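Local structure of amidase, hydantoinase/carbamoylase family (Paraburkholderia phymatum, 6C0D) at residues V371-H375 against I376-M380. The protein probably hydrolyses N-carbamoyl-L-amino acids as a homodimeric, zinc-dependent amidase of the peptidase M20 family. Numbering follows the deposited sequence.
Sequences VIAQH and IPACM. With EDO (1,2-ethanediol), chain I.
Ile372 and Ile376 run alongside each other, their side chains extending in the same direction, across the helix-to-strand turn that leads from helix 368-372 into strand 378-384 of this M20-family metallohydrolase. The touch is between branches: CG2 of Ile372 meets CG1 of Ile376 at 3.7 Å. In Ile372 this methyl is anti to the backbone N, whereas CG1 of Ile376 sits between its own N and carbonyl carbon (chi1 61°), which brings it alongside the methyl. Ile372 also packs on Val148 of helix 142-148 and Tyr192 of strand 189-198, and Ile376 on Arg190 of that strand; the side chain of Ile372 is about 12 Å from the bound zinc ion.

The backbone turn that brings the two isoleucines together is held at Ile372 O, which accepts from both His375 N (2.9 Å) and Ile376 N (3.1 Å), the latter bond being nearly straight at 168°. Two residues after Ile376, the methyl of Ala378 points back at Ala373, and the two CB atoms meet at 3.6 Å where the strand begins. The CA-H of Ala373 is directed at Ile376 O, 3.4 Å from CA to O. Ala373 O takes a hydrogen bond from O1 of a 1,2-ethanediol, probably from the crystallisation liquor, and a water donates to the same oxygen while accepting from Ala378 N at 3.0 Å.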
loop_
_atom_site.group_PDB
_atom_site.type_symbol
_atom_site.label_atom_id
_atom_site.label_comp_id
_atom_site.label_asym_id
_atom_site.label_seq_id
_atom_site.Cartn_x
_atom_site.Cartn_y
_atom_site.Cartn_z
ATOM N N VAL A 371 -10.230 14.336 -28.875
ATOM C CA VAL A 371 -9.224 14.559 -29.912
ATOM C C VAL A 371 -9.852 15.249 -31.122
ATOM O O VAL A 371 -9.302 16.214 -31.671
ATOM C CB VAL A 371 -8.575 13.217 -30.305
ATOM C CG1 VAL A 371 -7.701 13.357 -31.568
ATOM C CG2 VAL A 371 -7.757 12.652 -29.133
ATOM N N ILE A 372 -11.000 14.748 -31.563
ATOM C CA ILE A 372 -11.608 15.254 -32.794
ATOM C C ILE A 372 -12.113 16.683 -32.600
ATOM O O ILE A 372 -12.013 17.516 -33.510
ATOM C CB ILE A 372 -12.713 14.286 -33.249
ATOM C CG1 ILE A 372 -12.053 12.990 -33.744
ATOM C CG2 ILE A 372 -13.599 14.915 -34.363
ATOM C CD1 ILE A 372 -12.963 11.802 -33.709
ATOM N N ALA A 373 -12.609 17.001 -31.396
ATOM C CA ALA A 373 -13.205 18.312 -31.128
ATOM C C ALA A 373 -12.228 19.462 -31.311
ATOM O O ALA A 373 -12.661 20.605 -31.514
ATOM C CB ALA A 373 -13.768 18.364 -29.702
ATOM N N GLN A 374 -10.927 19.201 -31.223
ATOM C CA GLN A 374 -9.943 20.251 -31.413
ATOM C C GLN A 374 -9.761 20.615 -32.887
ATOM O O GLN A 374 -9.062 21.587 -33.185
ATOM C CB GLN A 374 -8.624 19.812 -30.751
ATOM C CG GLN A 374 -8.853 19.337 -29.276
ATOM C CD GLN A 374 -7.610 18.802 -28.558
ATOM O OE1 GLN A 374 -6.484 19.196 -28.858
ATOM N NE2 GLN A 374 -7.823 17.904 -27.581
ATOM N N HIS A 375 -10.399 19.879 -33.804
ATOM C CA HIS A 375 -10.246 20.098 -35.240
ATOM C C HIS A 375 -11.540 20.427 -35.958
ATOM O O HIS A 375 -11.528 21.233 -36.891
ATOM C CB HIS A 375 -9.612 18.864 -35.890
ATOM C CG HIS A 375 -8.234 18.584 -35.386
ATOM N ND1 HIS A 375 -7.101 19.028 -36.031
ATOM C CD2 HIS A 375 -7.810 17.946 -34.269
ATOM C CE1 HIS A 375 -6.034 18.660 -35.342
ATOM N NE2 HIS A 375 -6.438 18.007 -34.267
ATOM N N ILE A 376 -12.647 19.794 -35.581
ATOM C CA ILE A 376 -13.959 20.110 -36.139
ATOM C C ILE A 376 -14.977 20.102 -35.008
ATOM O O ILE A 376 -14.729 19.535 -33.932
ATOM C CB ILE A 376 -14.386 19.107 -37.234
ATOM C CG1 ILE A 376 -14.486 17.688 -36.656
ATOM C CG2 ILE A 376 -13.459 19.189 -38.478
ATOM C CD1 ILE A 376 -15.160 16.720 -37.627
ATOM N N PRO A 377 -16.134 20.738 -35.226
ATOM C CA PRO A 377 -17.212 20.690 -34.223
ATOM C C PRO A 377 -17.543 19.261 -33.819
ATOM O O PRO A 377 -17.825 18.421 -34.666
ATOM C CB PRO A 377 -18.393 21.337 -34.962
ATOM C CG PRO A 377 -17.727 22.345 -35.895
ATOM C CD PRO A 377 -16.475 21.634 -36.363
ATOM N N ALA A 378 -17.546 18.993 -32.506
ATOM C CA ALA A 378 -17.844 17.656 -31.997
ATOM C C ALA A 378 -18.882 17.728 -30.880
ATOM O O ALA A 378 -19.021 18.749 -30.200
ATOM C CB ALA A 378 -16.574 16.979 -31.460
ATOM N N CYS A 379 -19.604 16.620 -30.681
ATOM C CA CYS A 379 -20.545 16.541 -29.569
ATOM C C CYS A 379 -20.679 15.088 -29.132
ATOM O O CYS A 379 -20.291 14.159 -29.850
ATOM C CB CYS A 379 -21.911 17.135 -29.952
ATOM S SG CYS A 379 -22.736 16.201 -31.255
ATOM N N MET A 380 -21.169 14.900 -27.905
ATOM C CA MET A 380 -21.427 13.560 -27.387
ATOM C C MET A 380 -22.825 13.470 -26.792
ATOM O O MET A 380 -23.347 14.437 -26.234
ATOM C CB MET A 380 -20.409 13.157 -26.297
ATOM C CG MET A 380 -18.990 13.044 -26.831
ATOM S SD MET A 380 -17.911 12.223 -25.608
ATOM C CE MET A 380 -18.405 10.499 -25.797
HETATM C C1 EDO I . -13.073 22.787 -33.984
HETATM O O1 EDO I . -12.732 23.185 -32.656
HETATM C C2 EDO I . -14.016 23.809 -34.608
HETATM O O2 EDO I . -15.099 24.056 -33.705
HETATM O O HOH W 1 -15.871 20.994 -31.034
#